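Local structure of thioredoxin reductase (Streptococcus pyogenes, 5UWY) at residues 144-149 / 230-236. The protein probably uses NADPH and its bound FAD to reduce the disulfide of thioredoxin. Numbering follows the deposited sequence.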
ATOM      1  N   GLN A 144      11.042  -0.963  28.624  1.00 74.44           N
ATOM      2  CA  GLN A 144      11.620   0.273  29.131  1.00 65.44           C
ATOM      3  C   GLN A 144      10.506   1.142  29.696  1.00 57.63           C
ATOM      4  O   GLN A 144       9.336   0.752  29.727  1.00 62.84           O
ATOM      5  CB  GLN A 144      12.399   1.014  28.038  1.00 58.81           C
ATOM      6  CG  GLN A 144      13.158   0.093  27.102  1.00 56.75           C
ATOM      7  CD  GLN A 144      14.035   0.846  26.129  1.00 60.72           C
ATOM      8  OE1 GLN A 144      13.986   2.073  26.055  1.00 62.75           O
ATOM      9  NE2 GLN A 144      14.846   0.115  25.374  1.00 69.35           N
ATOM     10  N   ASP A 145      10.867   2.334  30.154  1.00 53.45           N
ATOM     11  CA  ASP A 145       9.893   3.274  30.686  1.00 62.24           C
ATOM     12  C   ASP A 145       9.670   4.402  29.690  1.00 64.86           C
ATOM     13  O   ASP A 145      10.628   4.970  29.136  1.00 60.32           O
ATOM     14  CB  ASP A 145      10.325   3.811  32.050  1.00 79.23           C
ATOM     15  CG  ASP A 145      10.591   2.698  33.050  1.00 90.56           C
ATOM     16  OD1 ASP A 145       9.893   2.654  34.087  1.00 93.52           O
ATOM     17  OD2 ASP A 145      11.487   1.865  32.801  1.00 94.39           O
ATOM     18  N   LEU A 146       8.396   4.708  29.465  1.00 65.64           N
ATOM     19  CA  LEU A 146       7.962   5.614  28.421  1.00 49.37           C
ATOM     20  C   LEU A 146       7.052   6.674  29.023  1.00 49.86           C
ATOM     21  O   LEU A 146       6.281   6.406  29.949  1.00 50.61           O
ATOM     22  CB  LEU A 146       7.225   4.857  27.308  1.00 48.26           C
ATOM     23  CG  LEU A 146       8.003   3.740  26.605  1.00 47.79           C
ATOM     24  CD1 LEU A 146       7.271   3.269  25.364  1.00 46.82           C
ATOM     25  CD2 LEU A 146       9.405   4.192  26.245  1.00 49.25           C
ATOM     26  N   LEU A 147       7.160   7.883  28.486  1.00 54.17           N
ATOM     27  CA  LEU A 147       6.343   9.019  28.886  1.00 60.08           C
ATOM     28  C   LEU A 147       5.454   9.408  27.714  1.00 58.82           C
ATOM     29  O   LEU A 147       5.942   9.552  26.592  1.00 55.56           O
ATOM     30  CB  LEU A 147       7.223  10.201  29.307  1.00 52.53           C
ATOM     31  CG  LEU A 147       6.506  11.464  29.779  1.00 51.90           C
ATOM     32  CD1 LEU A 147       5.938  11.242  31.166  1.00 52.56           C
ATOM     33  CD2 LEU A 147       7.443  12.662  29.762  1.00 52.01           C
ATOM     34  N   VAL A 148       4.158   9.562  27.966  1.00 48.98           N
ATOM     35  CA  VAL A 148       3.194   9.951  26.942  1.00 48.09           C
ATOM     36  C   VAL A 148       2.665  11.333  27.294  1.00 48.63           C
ATOM     37  O   VAL A 148       2.231  11.564  28.428  1.00 49.69           O
ATOM     38  CB  VAL A 148       2.049   8.930  26.827  1.00 50.14           C
ATOM     39  CG1 VAL A 148       0.785   9.591  26.284  1.00 47.43           C
ATOM     40  CG2 VAL A 148       2.464   7.766  25.942  1.00 55.98           C
ATOM     41  N   VAL A 149       2.703  12.254  26.337  1.00 49.03           N
ATOM     42  CA  VAL A 149       2.253  13.621  26.581  1.00 48.53           C
ATOM     43  C   VAL A 149       0.871  13.814  25.968  1.00 53.92           C
ATOM     44  O   VAL A 149       0.667  13.545  24.777  1.00 61.23           O
ATOM     45  CB  VAL A 149       3.248  14.650  26.026  1.00 48.38           C
ATOM     46  CG1 VAL A 149       2.829  16.048  26.438  1.00 56.69           C
ATOM     47  CG2 VAL A 149       4.655  14.340  26.508  1.00 48.81           C
ATOM     48  N   PHE A 230      13.220   8.297  31.922  1.00 64.41           N
ATOM     49  CA  PHE A 230      12.410   7.670  30.886  1.00 65.33           C
ATOM     50  C   PHE A 230      13.284   7.260  29.714  1.00 61.99           C
ATOM     51  O   PHE A 230      14.104   8.049  29.235  1.00 65.65           O
ATOM     52  CB  PHE A 230      11.303   8.609  30.399  1.00 58.56           C
ATOM     53  CG  PHE A 230      10.237   8.857  31.419  1.00 59.33           C
ATOM     54  CD1 PHE A 230       9.413   7.826  31.837  1.00 63.62           C
ATOM     55  CD2 PHE A 230      10.056  10.117  31.958  1.00 60.15           C
ATOM     56  CE1 PHE A 230       8.429   8.049  32.779  1.00 61.12           C
ATOM     57  CE2 PHE A 230       9.073  10.345  32.896  1.00 60.89           C
ATOM     58  CZ  PHE A 230       8.260   9.311  33.309  1.00 60.84           C
ATOM     59  N   GLY A 231      13.101   6.019  29.259  1.00 59.72           N
ATOM     60  CA  GLY A 231      13.768   5.572  28.052  1.00 56.31           C
ATOM     61  C   GLY A 231      13.182   6.189  26.801  1.00 69.05           C
ATOM     62  O   GLY A 231      13.897   6.398  25.817  1.00 54.75           O
ATOM     63  N   GLY A 232      11.883   6.489  26.814  1.00 69.61           N
ATOM     64  CA  GLY A 232      11.276   7.110  25.650  1.00 55.64           C
ATOM     65  C   GLY A 232      10.231   8.139  26.012  1.00 54.65           C
ATOM     66  O   GLY A 232       9.686   8.147  27.120  1.00 55.42           O
ATOM     67  N   VAL A 233       9.965   9.021  25.055  1.00 54.13           N
ATOM     68  CA  VAL A 233       8.847   9.947  25.139  1.00 58.43           C
ATOM     69  C   VAL A 233       8.088   9.905  23.816  1.00 53.39           C
ATOM     70  O   VAL A 233       8.698   9.871  22.737  1.00 52.43           O
ATOM     71  CB  VAL A 233       9.305  11.376  25.512  1.00 61.71           C
ATOM     72  CG1 VAL A 233       9.769  12.155  24.305  1.00 54.40           C
ATOM     73  CG2 VAL A 233       8.187  12.127  26.265  1.00 55.86           C
ATOM     74  N   PHE A 234       6.763   9.803  23.913  1.00 64.96           N
ATOM     75  CA  PHE A 234       5.849   9.833  22.785  1.00 52.06           C
ATOM     76  C   PHE A 234       4.839  10.951  23.006  1.00 52.36           C
ATOM     77  O   PHE A 234       4.183  11.018  24.055  1.00 53.04           O
ATOM     78  CB  PHE A 234       5.161   8.465  22.580  1.00 51.54           C
ATOM     79  CG  PHE A 234       6.116   7.333  22.282  1.00 51.23           C
ATOM     80  CD1 PHE A 234       6.928   6.807  23.271  1.00 54.53           C
ATOM     81  CD2 PHE A 234       6.236   6.833  20.991  1.00 50.30           C
ATOM     82  CE1 PHE A 234       7.824   5.778  22.991  1.00 61.57           C
ATOM     83  CE2 PHE A 234       7.135   5.803  20.706  1.00 50.05           C
ATOM     84  CZ  PHE A 234       7.926   5.275  21.706  1.00 50.70           C
ATOM     85  N   ILE A 235       4.777  11.856  22.037  1.00 51.92           N
ATOM     86  CA  ILE A 235       3.954  13.051  22.093  1.00 52.18           C
ATOM     87  C   ILE A 235       2.986  13.008  20.931  1.00 65.02           C
ATOM     88  O   ILE A 235       3.385  12.795  19.779  1.00 70.97           O
ATOM     89  CB  ILE A 235       4.790  14.337  22.016  1.00 56.33           C
ATOM     90  CG1 ILE A 235       5.964  14.268  22.980  1.00 56.06           C
ATOM     91  CG2 ILE A 235       3.909  15.570  22.295  1.00 64.32           C
ATOM     92  CD1 ILE A 235       7.151  15.093  22.537  1.00 53.64           C
ATOM     93  N   TYR A 236       1.717  13.206  21.236  1.00 67.52           N
ATOM     94  CA  TYR A 236       0.713  13.470  20.219  1.00 76.15           C
ATOM     95  C   TYR A 236      -0.082  14.699  20.621  1.00 78.46           C
ATOM     96  O   TYR A 236      -0.757  14.692  21.654  1.00 75.75           O
ATOM     97  CB  TYR A 236      -0.222  12.289  19.973  1.00 87.72           C
ATOM     98  CG  TYR A 236      -0.542  12.331  18.501  1.00 91.77           C
ATOM     99  CD1 TYR A 236      -1.827  12.490  18.019  1.00 85.66           C
ATOM    100  CD2 TYR A 236       0.487  12.325  17.600  1.00 89.77           C
ATOM    101  CE1 TYR A 236      -2.082  12.569  16.624  1.00 83.61           C
ATOM    102  CE2 TYR A 236       0.262  12.400  16.244  1.00 85.65           C
ATOM    103  CZ  TYR A 236      -1.002  12.520  15.770  1.00 89.66           C
ATOM    104  OH  TYR A 236      -1.130  12.580  14.389  1.00 93.04           O
TER
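Leu146 to Val149 pair in parallel with Gly232 to Ile235, joining two neighbouring strands of the five-stranded parallel sheet made of 130-131, 232-235, 145-149, 168-172 and 194-197. The hydrogen bonds alternate between the strands: Gly232 N gives to Asp145 O, Leu147 N to Gly232 O (2.9 Å), Phe234 N to Leu147 O (2.8 Å) and Val149 N to Phe234 O. Asp145 O also takes a weak, bent bond from Gly231 N, just before strand 232-235 begins. On one face, Leu146 and Phe234 meet diagonally across the strands, and Leu146 CD1 lies 3.5 Å from Phe234 CE1. Gly232, directly opposite Leu146 in the register, has no side chain, and Leu146 CD2 settles on its backbone, 3.5 Å from Gly232 CA. Helix 153-162 covers this face, with Ala155 against Val148 and Leu162 against Phe234. On the other face, Leu147 CB sits over the centre of the Phe230 ring, a CH-pi contact of 3.8 Å to the centroid; with CG anti to the backbone N (chi1 -179°), CD1 reaches CE2 and CZ of the same ring. Leu147 CD2 lies beside Val233 CG2 (3.6 Å), and Val149 CG2 beside Ile235 CG1 (3.8 Å). Strand 145-149 runs on into a GxGxxA-like turn at a phosphate ion, probably from the crystallisation liquor, consistent with a Rossmann-type NADPH domain, as in other thioredoxin reductases.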